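Long-range contacts in 3-deoxy-D-manno-octulosonate 8-phosphate phosphatase KdsC (Xanthomonas campestris pv. campestris, PDB 4NAV), which probably hydrolyses 3-deoxy-D-manno-octulosonate 8-phosphate to 3-deoxy-D-manno-octulosonate and phosphate with magnesium as cofactor, in lipopolysaccharide biosynthesis: residues G55-E60 and Q82-H87; R19-C24 and A62-A67; L131-A136 and V146-R151; D15-V20 and L167-Q172. All blocks are in the same frame, centred on the assembly; numbering follows the deposited sequence.

Interaction 1: residues G55-E60 and Q82-H87; sequences GLKQLE and QDLGLH
L56 and K57 of helix 50-61 meet L84 at the end of helix 75-84. The contact is packing only. L56 CD1 lies 4.1 Å from L84 CD1, and the two side chains cross obliquely. The other branch of L84 is met by the lysine: K57 CE lies 3.6 Å from L84 CD2. The K57 chain is extended beyond CG, which carries CE out to this methyl; the two side chains cross at about a right angle. L56 CD1 also reaches L86 CD2, at 4.4 Å. One turn further on, E60 sets CG 3.9 Å from G85 O. Its chain then bends at chi2 (74°), and OE1 makes a weak hydrogen bond to V66 N.

The next shell fixes the second segment. G85 has a positive phi (72°) and ends helix 75-84 in a Schellman motif, with G85 N bonded to Q82 O at 3.1 Å. The chain then turns into strand 87-90, where H87 shares backbone hydrogen bonds with L68. L56 and L86 both pack on V66 of strand 65-70. The end of D83 leads away from helix 50-61, and OD2 hydrogen-bonds Y38 OH of the second subunit. Two neighbouring helices on one face of a parallel sheet, each leading into the next strand, are typical of successive beta-alpha-beta crossovers in the Rossmann-like core of HAD phosphatases.

Interaction 2: residues R19-C24 and A62-A67; sequences RVRLAC and AGIHVA
R21 reaches over to A62 and G63 at the end of helix 50-61. Their carbonyl oxygens lie at the edge of its guanidinium, near its plane. R21 NH2 makes a weak hydrogen bond to G63 O (3.0 Å, 144°). The chain of R21 starts away from this loop and is brought back by bends at chi2 and chi3; its NH1 bonds weakly to Q170. G63 has a positive phi and closes the helix in a Schellman motif.

I64 follows with apolar contacts. Its CG2 sits 3.5 Å from R21 O, and the same methyl touches V20 CG1 and A23 CB more loosely. CG1 lies beside R21 NH2.

H65 begins the pairing. H65 N donates to R21 O (3.0 Å), and H65 O accepts from A23 N in a nearly straight bond (2.8 Å, 171°). L22 CD1 lies 3.9 Å from H65 CB, the two side chains crossing at about a right angle. The imidazole continues away to meet the ring of H106.

V66 pairs with A23, and both face helix 50-61, where L59 packs on them. V66 CA makes a C-H...O contact with A23 O at 3.3 Å.

A67 N donates to the same A23 O (3.0 Å, 160°). A67 CB lies 4.2 Å from C24 SG, on the face shared with L22 and H65. L102 covers L22 and A67 there. Strand 22-25 is the central strand of the five. Its parallel pairing, leading to the predicted magnesium ligand D26, is typical of the HAD fold.

Interaction 3: residues L131-A136 and V146-R151; sequences LPVAPA and VQWHTR
L131 and V133, on outermost strand 131-133 of the Rossmann-like HAD sheet, pack against W148 in the loop that runs along its edge. L131 CD2 lies 3.7 Å from W148 CZ3; L131 CG lies in the ring plane, at the edge. P132 packs elsewhere: its CB is 4.0 Å from V146 CG1, and L126 of helix 123-126 touches both residues.

V133 CG2 sits over one face of the indole in a CH-pi contact. It is 3.7 Å from the centroid of the five-membered ring and 21° off the normal. W148 comes there with CG anti to its backbone N (chi1 180°). L13 and V165 also pack on the indole, which is buried.

A134 forms a single beta bridge with H149. A134 N donates to W148 O (3.1 Å, 166°), and T150 N donates to A134 O (3.1 Å).

P135 turns its CB mainly away from the loop. Its side chain is about 4 Å from that of D118, a predicted magnesium ligand. T150 OG1 lies beside P135 but is bonded to A152 O. The contact ends at A136, whose CB is 3.4 Å from T150 O.

Interaction 4: residues D15-V20 and L167-Q172; sequences DRAARV and LAAQGQ
Q170 holds the A17-V20 type I beta turn with its amide. The turn leads from helix 11-17 toward strand 22-25. Q170 itself stands just after helix 158-169, where G171, with positive phi, is the C-prime residue of a Schellman motif.

The Q170 CB does not point at the turn; the extended chain carries the amide to it. CG is anti to the carbonyl carbon (chi1 -65°) and passes 3.5 Å from A18 O. CD follows at 3.7 Å from the same oxygen. NE2 then donates twice. It bonds A17 O at 3.1 Å (170°) and V20 O at 2.8 Å (153°). Both oxygens lie close to the amide plane, and NE2 lies in both carbonyl planes; it meets V20 O on a lone pair. Two bonds from one nitrogen, to the first and last residues of the turn, fix the rotation of the amide. OE1 takes a weak hydrogen bond from R21 NH1, so both ends of the amide have partners.

Alanines close the rest of the contact. The backbones come close here: A18 CA and A169 CA are 4.8 Å apart, as the small alanine side chains allow. A169 CB lies 3.9 Å from A17 CB.

In the fold
Interactions 1 and 2 touch, with centres about 10 Å apart. L59 O lies 3.0 Å from I64 N, a probable hydrogen bond between them. Interactions 2 and 4 share R19 and V20, and I64 CD1 packs on Q170 OE1. L167 of interaction 4 packs on Q58 and L59, linking helix 158-169 to helix 50-61. Interaction 3 lies at edge strand 131-133, across the centre of the chain from interaction 1, with centres about 20 Å apart. L131 joins it to A17 and V20. The predicted magnesium site is nearest to interaction 3: measured to the D26 side chain, that of P135 is about 7 Å away, C24 about 8 Å and L56 about 11 Å. Interaction 4 lies away from the site.

Interaction 1: residues G55-E60 and Q82-H87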
loop_
_atom_site.group_PDB
_atom_site.type_symbol
_atom_site.label_atom_id
_atom_site.label_comp_id
_atom_site.label_asym_id
_atom_site.label_seq_id
_atom_site.Cartn_x
_atom_site.Cartn_y
_atom_site.Cartn_z
ATOM N N GLY A 55 -18.175 9.671 0.194
ATOM C CA GLY A 55 -19.420 8.924 0.401
ATOM C C GLY A 55 -20.115 9.219 1.734
ATOM O O GLY A 55 -21.328 9.364 1.808
ATOM N N LEU A 56 -19.330 9.355 2.796
ATOM C CA LEU A 56 -19.902 9.534 4.108
ATOM C C LEU A 56 -20.580 10.888 4.285
ATOM O O LEU A 56 -21.650 10.981 4.862
ATOM C CB LEU A 56 -18.825 9.295 5.161
ATOM C CG LEU A 56 -18.345 7.832 5.184
ATOM C CD1 LEU A 56 -17.113 7.724 6.052
ATOM C CD2 LEU A 56 -19.409 6.880 5.679
ATOM N N LYS A 57 -19.931 11.938 3.801
ATOM C CA LYS A 57 -20.505 13.266 3.765
ATOM C C LYS A 57 -21.850 13.263 3.024
ATOM O O LYS A 57 -22.794 13.928 3.434
ATOM C CB LYS A 57 -19.551 14.228 3.070
ATOM C CG LYS A 57 -18.443 14.725 3.960
ATOM C CD LYS A 57 -17.486 15.613 3.184
ATOM C CE LYS A 57 -16.389 16.140 4.101
ATOM N NZ LYS A 57 -15.285 16.864 3.408
ATOM N N GLN A 58 -21.935 12.477 1.959
ATOM C CA GLN A 58 -23.116 12.489 1.128
ATOM C C GLN A 58 -24.276 11.852 1.824
ATOM O O GLN A 58 -25.421 12.325 1.693
ATOM C CB GLN A 58 -22.831 11.772 -0.138
ATOM C CG GLN A 58 -21.644 12.370 -0.821
ATOM C CD GLN A 58 -22.015 13.414 -1.783
ATOM O OE1 GLN A 58 -21.934 14.616 -1.495
ATOM N NE2 GLN A 58 -22.485 12.972 -2.952
ATOM N N LEU A 59 -23.989 10.793 2.578
ATOM C CA LEU A 59 -24.973 10.235 3.497
ATOM C C LEU A 59 -25.434 11.292 4.494
ATOM O O LEU A 59 -26.630 11.503 4.671
ATOM C CB LEU A 59 -24.416 9.052 4.253
ATOM C CG LEU A 59 -24.250 7.742 3.507
ATOM C CD1 LEU A 59 -23.822 6.674 4.474
ATOM C CD2 LEU A 59 -25.527 7.294 2.794
ATOM N N GLU A 60 -24.493 12.006 5.103
ATOM C CA GLU A 60 -24.900 13.010 6.053
ATOM C C GLU A 60 -25.758 14.073 5.308
ATOM O O GLU A 60 -26.839 14.429 5.754
ATOM C CB GLU A 60 -23.710 13.610 6.806
ATOM C CG GLU A 60 -24.055 14.198 8.185
ATOM C CD GLU A 60 -24.331 13.156 9.286
ATOM O OE1 GLU A 60 -23.677 12.091 9.305
ATOM O OE2 GLU A 60 -25.217 13.427 10.141
ATOM N N GLN A 82 -14.483 14.228 12.982
ATOM C CA GLN A 82 -14.612 15.688 12.979
ATOM C C GLN A 82 -14.425 16.215 11.561
ATOM O O GLN A 82 -15.254 16.976 11.089
ATOM C CB GLN A 82 -13.682 16.381 13.973
ATOM N N ASP A 83 -13.398 15.753 10.855
ATOM C CA ASP A 83 -13.129 16.237 9.496
ATOM C C ASP A 83 -14.295 16.040 8.539
ATOM O O ASP A 83 -14.442 16.794 7.586
ATOM C CB ASP A 83 -11.887 15.558 8.912
ATOM C CG ASP A 83 -10.639 15.832 9.722
ATOM O OD1 ASP A 83 -10.723 16.661 10.647
ATOM O OD2 ASP A 83 -9.584 15.205 9.451
ATOM N N LEU A 84 -15.101 15.008 8.763
ATOM C CA LEU A 84 -16.224 14.708 7.880
ATOM C C LEU A 84 -17.587 15.117 8.468
ATOM O O LEU A 84 -18.610 15.024 7.765
ATOM C CB LEU A 84 -16.246 13.203 7.520
ATOM C CG LEU A 84 -14.976 12.641 6.870
ATOM C CD1 LEU A 84 -15.011 11.120 6.834
ATOM C CD2 LEU A 84 -14.767 13.208 5.472
ATOM N N GLY A 85 -17.601 15.520 9.747
ATOM C CA GLY A 85 -18.832 15.889 10.443
ATOM C C GLY A 85 -19.723 14.699 10.772
ATOM O O GLY A 85 -20.921 14.710 10.466
ATOM N N LEU A 86 -19.147 13.665 11.391
ATOM C CA LEU A 86 -19.898 12.474 11.790
ATOM C C LEU A 86 -19.747 12.168 13.280
ATOM O O LEU A 86 -18.745 12.522 13.895
ATOM C CB LEU A 86 -19.451 11.228 11.024
ATOM C CG LEU A 86 -19.121 11.111 9.533
ATOM C CD1 LEU A 86 -19.209 12.352 8.658
ATOM C CD2 LEU A 86 -17.745 10.530 9.416
ATOM N N HIS A 87 -20.748 11.506 13.858
ATOM C CA HIS A 87 -20.665 11.017 15.233
ATOM C C HIS A 87 -19.642 9.926 15.331
ATOM O O HIS A 87 -19.512 9.129 14.409
ATOM C CB HIS A 87 -21.954 10.308 15.655
ATOM C CG HIS A 87 -22.288 10.436 17.109
ATOM N ND1 HIS A 87 -21.830 9.541 18.050
ATOM C CD2 HIS A 87 -23.064 11.322 17.777
ATOM C CE1 HIS A 87 -22.288 9.881 19.241
ATOM N NE2 HIS A 87 -23.039 10.960 19.105
#

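Interaction 2: residues R19-C24 and A62-A67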
loop_
_atom_site.group_PDB
_atom_site.type_symbol
_atom_site.label_atom_id
_atom_site.label_comp_id
_atom_site.label_asym_id
_atom_site.label_seq_id
_atom_site.Cartn_x
_atom_site.Cartn_y
_atom_site.Cartn_z
ATOM N N ARG A 19 -34.621 2.371 3.464
ATOM C CA ARG A 19 -35.161 2.836 4.737
ATOM C C ARG A 19 -34.089 3.083 5.794
ATOM O O ARG A 19 -34.386 3.286 6.948
ATOM C CB ARG A 19 -36.280 1.911 5.234
ATOM C CG ARG A 19 -35.918 0.490 5.577
ATOM C CD ARG A 19 -37.208 -0.243 5.984
ATOM N NE ARG A 19 -37.258 -1.691 5.799
ATOM C CZ ARG A 19 -36.492 -2.620 6.386
ATOM N NH1 ARG A 19 -35.475 -2.303 7.190
ATOM N NH2 ARG A 19 -36.732 -3.900 6.114
ATOM N N VAL A 20 -32.834 3.061 5.367
ATOM C CA VAL A 20 -31.727 3.303 6.248
ATOM C C VAL A 20 -31.684 4.759 6.680
ATOM O O VAL A 20 -31.552 5.644 5.868
ATOM C CB VAL A 20 -30.393 2.955 5.554
ATOM C CG1 VAL A 20 -29.202 3.541 6.312
ATOM C CG2 VAL A 20 -30.270 1.456 5.398
ATOM N N ARG A 21 -31.728 4.970 7.990
ATOM C CA ARG A 21 -31.651 6.294 8.591
ATOM C C ARG A 21 -30.407 6.467 9.415
ATOM O O ARG A 21 -30.021 7.599 9.754
ATOM C CB ARG A 21 -32.865 6.519 9.486
ATOM C CG ARG A 21 -34.190 6.303 8.762
ATOM C CD ARG A 21 -34.671 7.389 7.834
ATOM N NE ARG A 21 -33.702 8.423 7.471
ATOM C CZ ARG A 21 -33.409 8.889 6.244
ATOM N NH1 ARG A 21 -33.911 8.388 5.116
ATOM N NH2 ARG A 21 -32.552 9.898 6.141
ATOM N N LEU A 22 -29.795 5.356 9.789
ATOM C CA LEU A 22 -28.562 5.419 10.569
ATOM C C LEU A 22 -27.591 4.443 9.946
ATOM O O LEU A 22 -27.907 3.269 9.743
ATOM C CB LEU A 22 -28.844 5.088 12.024
ATOM C CG LEU A 22 -27.611 4.836 12.901
ATOM C CD1 LEU A 22 -26.871 6.132 13.145
ATOM C CD2 LEU A 22 -28.012 4.212 14.218
ATOM N N ALA A 23 -26.398 4.939 9.626
ATOM C CA ALA A 23 -25.347 4.116 9.007
ATOM C C ALA A 23 -24.143 4.091 9.926
ATOM O O ALA A 23 -23.552 5.138 10.197
ATOM C CB ALA A 23 -24.963 4.682 7.655
ATOM N N CYS A 24 -23.780 2.905 10.414
ATOM C CA CYS A 24 -22.661 2.775 11.348
ATOM C C CYS A 24 -21.555 2.019 10.695
ATOM O O CYS A 24 -21.806 1.071 9.973
ATOM C CB CYS A 24 -23.096 2.013 12.586
ATOM S SG CYS A 24 -24.488 2.751 13.444
ATOM N N ALA A 62 -27.550 13.785 2.817
ATOM C CA ALA A 62 -28.855 13.242 2.511
ATOM C C ALA A 62 -29.649 12.884 3.763
ATOM O O ALA A 62 -30.665 12.180 3.700
ATOM C CB ALA A 62 -28.706 12.029 1.660
ATOM N N GLY A 63 -29.244 13.435 4.887
ATOM C CA GLY A 63 -30.092 13.383 6.079
ATOM C C GLY A 63 -30.040 12.076 6.806
ATOM O O GLY A 63 -30.874 11.808 7.667
ATOM N N ILE A 64 -29.024 11.292 6.485
ATOM C CA ILE A 64 -28.810 10.036 7.137
ATOM C C ILE A 64 -27.764 10.268 8.184
ATOM O O ILE A 64 -26.734 10.803 7.868
ATOM C CB ILE A 64 -28.320 8.987 6.129
ATOM C CG1 ILE A 64 -29.369 8.803 5.045
ATOM C CG2 ILE A 64 -28.059 7.653 6.814
ATOM C CD1 ILE A 64 -28.893 7.991 3.866
ATOM N N HIS A 65 -28.014 9.824 9.407
ATOM C CA HIS A 65 -27.025 9.913 10.468
ATOM C C HIS A 65 -25.885 8.883 10.297
ATOM O O HIS A 65 -26.120 7.714 10.027
ATOM C CB HIS A 65 -27.685 9.753 11.830
ATOM C CG HIS A 65 -28.714 10.808 12.119
ATOM N ND1 HIS A 65 -30.074 10.552 12.101
ATOM C CD2 HIS A 65 -28.584 12.126 12.400
ATOM C CE1 HIS A 65 -30.734 11.662 12.369
ATOM N NE2 HIS A 65 -29.854 12.632 12.557
ATOM N N VAL A 66 -24.647 9.346 10.415
ATOM C CA VAL A 66 -23.492 8.478 10.265
ATOM C C VAL A 66 -22.678 8.394 11.553
ATOM O O VAL A 66 -22.430 9.388 12.219
ATOM C CB VAL A 66 -22.603 8.959 9.134
ATOM C CG1 VAL A 66 -21.376 8.067 9.007
ATOM C CG2 VAL A 66 -23.404 8.962 7.831
ATOM N N ALA A 67 -22.290 7.184 11.914
ATOM C CA ALA A 67 -21.560 6.970 13.142
ATOM C C ALA A 67 -20.410 6.020 12.904
ATOM O O ALA A 67 -20.544 5.059 12.151
ATOM C CB ALA A 67 -22.473 6.399 14.192
#

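Interaction 3: residues L131-A136 and V146-R151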
loop_
_atom_site.group_PDB
_atom_site.type_symbol
_atom_site.label_atom_id
_atom_site.label_comp_id
_atom_site.label_asym_id
_atom_site.label_seq_id
_atom_site.Cartn_x
_atom_site.Cartn_y
_atom_site.Cartn_z
ATOM N N LEU A 131 -29.679 -3.896 8.142
ATOM C CA LEU A 131 -28.841 -4.038 6.951
ATOM C C LEU A 131 -27.342 -4.162 7.286
ATOM O O LEU A 131 -26.610 -3.173 7.307
ATOM C CB LEU A 131 -29.069 -2.873 6.000
ATOM C CG LEU A 131 -28.385 -3.008 4.633
ATOM C CD1 LEU A 131 -28.610 -4.388 4.013
ATOM C CD2 LEU A 131 -28.885 -1.937 3.681
ATOM N N PRO A 132 -26.889 -5.377 7.584
ATOM C CA PRO A 132 -25.473 -5.581 7.772
ATOM C C PRO A 132 -24.767 -5.617 6.430
ATOM O O PRO A 132 -25.347 -6.052 5.448
ATOM C CB PRO A 132 -25.415 -6.948 8.450
ATOM C CG PRO A 132 -26.593 -7.662 7.962
ATOM C CD PRO A 132 -27.655 -6.629 7.689
ATOM N N VAL A 133 -23.514 -5.204 6.390
ATOM C CA VAL A 133 -22.724 -5.305 5.154
ATOM C C VAL A 133 -21.234 -5.500 5.543
ATOM O O VAL A 133 -20.768 -5.037 6.587
ATOM C CB VAL A 133 -22.977 -4.084 4.220
ATOM C CG1 VAL A 133 -22.772 -2.747 4.949
ATOM C CG2 VAL A 133 -22.108 -4.153 2.996
ATOM N N ALA A 134 -20.515 -6.260 4.734
ATOM C CA ALA A 134 -19.092 -6.539 4.990
ATOM C C ALA A 134 -18.254 -6.308 3.746
ATOM O O ALA A 134 -18.711 -6.592 2.620
ATOM C CB ALA A 134 -18.908 -7.951 5.434
ATOM N N PRO A 135 -17.057 -5.746 3.927
ATOM C CA PRO A 135 -16.219 -5.526 2.781
ATOM C C PRO A 135 -15.671 -6.857 2.233
ATOM O O PRO A 135 -15.835 -7.917 2.863
ATOM C CB PRO A 135 -15.127 -4.647 3.335
ATOM C CG PRO A 135 -15.029 -5.015 4.772
ATOM C CD PRO A 135 -16.420 -5.313 5.179
ATOM N N ALA A 136 -15.043 -6.813 1.068
ATOM C CA ALA A 136 -14.547 -8.044 0.424
ATOM C C ALA A 136 -13.437 -8.703 1.238
ATOM O O ALA A 136 -13.341 -9.910 1.281
ATOM C CB ALA A 136 -14.059 -7.748 -0.986
ATOM N N VAL A 146 -23.078 -12.662 6.790
ATOM C CA VAL A 146 -23.671 -11.464 6.198
ATOM C C VAL A 146 -23.833 -11.639 4.703
ATOM O O VAL A 146 -22.909 -12.026 4.013
ATOM C CB VAL A 146 -22.746 -10.266 6.401
ATOM C CG1 VAL A 146 -23.356 -9.025 5.771
ATOM C CG2 VAL A 146 -22.475 -10.060 7.890
ATOM N N GLN A 147 -25.002 -11.324 4.186
ATOM C CA GLN A 147 -25.272 -11.582 2.777
ATOM C C GLN A 147 -24.639 -10.556 1.842
ATOM O O GLN A 147 -24.027 -10.924 0.837
ATOM C CB GLN A 147 -26.756 -11.758 2.603
ATOM C CG GLN A 147 -27.213 -12.682 3.721
ATOM C CD GLN A 147 -28.531 -13.355 3.463
ATOM O OE1 GLN A 147 -29.478 -12.726 2.952
ATOM N NE2 GLN A 147 -28.612 -14.646 3.816
ATOM N N TRP A 148 -24.682 -9.286 2.228
ATOM C CA TRP A 148 -24.176 -8.221 1.354
ATOM C C TRP A 148 -22.667 -8.013 1.520
ATOM O O TRP A 148 -22.209 -7.588 2.572
ATOM C CB TRP A 148 -24.957 -6.923 1.578
ATOM C CG TRP A 148 -24.518 -5.788 0.743
ATOM C CD1 TRP A 148 -23.767 -5.825 -0.390
ATOM C CD2 TRP A 148 -24.855 -4.423 0.949
ATOM N NE1 TRP A 148 -23.576 -4.552 -0.882
ATOM C CE2 TRP A 148 -24.248 -3.678 -0.073
ATOM C CE3 TRP A 148 -25.603 -3.757 1.914
ATOM C CZ2 TRP A 148 -24.368 -2.326 -0.153
ATOM C CZ3 TRP A 148 -25.705 -2.406 1.848
ATOM C CH2 TRP A 148 -25.085 -1.700 0.825
ATOM N N HIS A 149 -21.906 -8.323 0.475
ATOM C CA HIS A 149 -20.475 -8.086 0.456
ATOM C C HIS A 149 -20.195 -7.073 -0.620
ATOM O O HIS A 149 -20.668 -7.237 -1.720
ATOM C CB HIS A 149 -19.722 -9.377 0.109
ATOM C CG HIS A 149 -19.968 -10.514 1.059
ATOM N ND1 HIS A 149 -19.298 -11.714 0.966
ATOM C CD2 HIS A 149 -20.803 -10.637 2.119
ATOM C CE1 HIS A 149 -19.715 -12.528 1.921
ATOM N NE2 HIS A 149 -20.626 -11.896 2.636
ATOM N N THR A 150 -19.405 -6.052 -0.330
ATOM C CA THR A 150 -18.985 -5.150 -1.360
ATOM C C THR A 150 -17.977 -5.828 -2.274
ATOM O O THR A 150 -17.202 -6.699 -1.871
ATOM C CB THR A 150 -18.353 -3.874 -0.774
ATOM O OG1 THR A 150 -17.184 -4.182 0.002
ATOM C CG2 THR A 150 -19.373 -3.144 0.099
ATOM N N ARG A 151 -17.938 -5.381 -3.514
ATOM C CA ARG A 151 -16.870 -5.805 -4.407
ATOM C C ARG A 151 -15.516 -5.291 -3.887
ATOM O O ARG A 151 -14.547 -6.001 -3.927
ATOM C CB ARG A 151 -17.129 -5.318 -5.842
ATOM C CG ARG A 151 -18.145 -6.159 -6.601
ATOM C CD ARG A 151 -18.773 -5.411 -7.779
ATOM N NE ARG A 151 -20.081 -4.825 -7.438
ATOM C CZ ARG A 151 -20.351 -3.525 -7.253
ATOM N NH1 ARG A 151 -19.414 -2.580 -7.380
ATOM N NH2 ARG A 151 -21.591 -3.158 -6.937
#

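Interaction 4: residues D15-V20 and L167-Q172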
loop_
_atom_site.group_PDB
_atom_site.type_symbol
_atom_site.label_atom_id
_atom_site.label_comp_id
_atom_site.label_asym_id
_atom_site.label_seq_id
_atom_site.Cartn_x
_atom_site.Cartn_y
_atom_site.Cartn_z
ATOM N N ASP A 15 -34.594 -2.561 -0.883
ATOM C CA ASP A 15 -35.674 -2.099 -0.026
ATOM C C ASP A 15 -35.190 -1.760 1.388
ATOM O O ASP A 15 -35.715 -0.842 1.994
ATOM C CB ASP A 15 -36.801 -3.132 0.066
ATOM C CG ASP A 15 -37.464 -3.379 -1.266
ATOM O OD1 ASP A 15 -37.507 -2.463 -2.117
ATOM O OD2 ASP A 15 -37.885 -4.530 -1.493
ATOM N N ARG A 16 -34.211 -2.499 1.909
ATOM C CA ARG A 16 -33.710 -2.212 3.236
ATOM C C ARG A 16 -32.857 -0.982 3.186
ATOM O O ARG A 16 -32.941 -0.137 4.074
ATOM C CB ARG A 16 -32.906 -3.359 3.792
ATOM C CG ARG A 16 -33.757 -4.569 4.083
ATOM C CD ARG A 16 -32.955 -5.646 4.781
ATOM N NE ARG A 16 -33.422 -6.910 4.255
ATOM C CZ ARG A 16 -32.674 -7.812 3.631
ATOM N NH1 ARG A 16 -31.346 -7.672 3.541
ATOM N NH2 ARG A 16 -33.254 -8.896 3.132
ATOM N N ALA A 17 -32.078 -0.851 2.113
ATOM C CA ALA A 17 -31.202 0.291 1.951
ATOM C C ALA A 17 -32.005 1.587 1.838
ATOM O O ALA A 17 -31.558 2.638 2.297
ATOM C CB ALA A 17 -30.323 0.107 0.729
ATOM N N ALA A 18 -33.176 1.498 1.223
ATOM C CA ALA A 18 -34.094 2.636 1.093
ATOM C C ALA A 18 -34.607 3.179 2.420
ATOM O O ALA A 18 -35.034 4.329 2.477
ATOM C CB ALA A 18 -35.286 2.278 0.207
ATOM N N ARG A 19 -34.621 2.371 3.464
ATOM C CA ARG A 19 -35.161 2.836 4.737
ATOM C C ARG A 19 -34.089 3.083 5.794
ATOM O O ARG A 19 -34.386 3.286 6.948
ATOM C CB ARG A 19 -36.280 1.911 5.234
ATOM C CG ARG A 19 -35.918 0.490 5.577
ATOM C CD ARG A 19 -37.208 -0.243 5.984
ATOM N NE ARG A 19 -37.258 -1.691 5.799
ATOM C CZ ARG A 19 -36.492 -2.620 6.386
ATOM N NH1 ARG A 19 -35.475 -2.303 7.190
ATOM N NH2 ARG A 19 -36.732 -3.900 6.114
ATOM N N VAL A 20 -32.834 3.061 5.367
ATOM C CA VAL A 20 -31.727 3.303 6.248
ATOM C C VAL A 20 -31.684 4.759 6.680
ATOM O O VAL A 20 -31.552 5.644 5.868
ATOM C CB VAL A 20 -30.393 2.955 5.554
ATOM C CG1 VAL A 20 -29.202 3.541 6.312
ATOM C CG2 VAL A 20 -30.270 1.456 5.398
ATOM N N LEU A 167 -27.626 5.804 -1.095
ATOM C CA LEU A 167 -28.023 7.007 -1.798
ATOM C C LEU A 167 -28.865 6.675 -3.059
ATOM O O LEU A 167 -29.933 7.253 -3.258
ATOM C CB LEU A 167 -26.795 7.804 -2.163
ATOM C CG LEU A 167 -26.040 8.387 -0.945
ATOM C CD1 LEU A 167 -24.689 8.936 -1.342
ATOM C CD2 LEU A 167 -26.878 9.492 -0.311
ATOM N N ALA A 168 -28.447 5.673 -3.842
ATOM C CA ALA A 168 -29.222 5.319 -5.028
ATOM C C ALA A 168 -30.625 4.822 -4.632
ATOM O O ALA A 168 -31.611 5.185 -5.243
ATOM C CB ALA A 168 -28.504 4.247 -5.826
ATOM N N ALA A 169 -30.700 4.003 -3.581
ATOM C CA ALA A 169 -31.960 3.449 -3.155
ATOM C C ALA A 169 -32.878 4.529 -2.640
ATOM O O ALA A 169 -34.099 4.349 -2.612
ATOM C CB ALA A 169 -31.771 2.378 -2.088
ATOM N N GLN A 170 -32.301 5.624 -2.184
ATOM C CA GLN A 170 -33.106 6.716 -1.631
ATOM C C GLN A 170 -33.268 7.881 -2.599
ATOM O O GLN A 170 -33.641 8.956 -2.197
ATOM C CB GLN A 170 -32.494 7.169 -0.306
ATOM C CG GLN A 170 -32.546 6.088 0.770
ATOM C CD GLN A 170 -32.106 6.593 2.136
ATOM O OE1 GLN A 170 -32.084 7.797 2.387
ATOM N NE2 GLN A 170 -31.852 5.667 3.048
ATOM N N GLY A 171 -33.015 7.620 -3.887
ATOM C CA GLY A 171 -33.318 8.564 -4.959
ATOM C C GLY A 171 -32.511 9.850 -4.894
ATOM O O GLY A 171 -32.905 10.900 -5.429
ATOM N N GLN A 172 -31.317 9.724 -4.366
ATOM C CA GLN A 172 -30.538 10.862 -4.077
ATOM C C GLN A 172 -29.472 11.244 -5.124
ATOM O O GLN A 172 -28.875 12.349 -5.035
ATOM C CB GLN A 172 -29.876 10.590 -2.747
ATOM C CG GLN A 172 -29.918 11.776 -1.848
ATOM C CD GLN A 172 -31.267 12.071 -1.251
ATOM O OE1 GLN A 172 -32.268 11.490 -1.607
ATOM N NE2 GLN A 172 -31.294 13.047 -0.377
#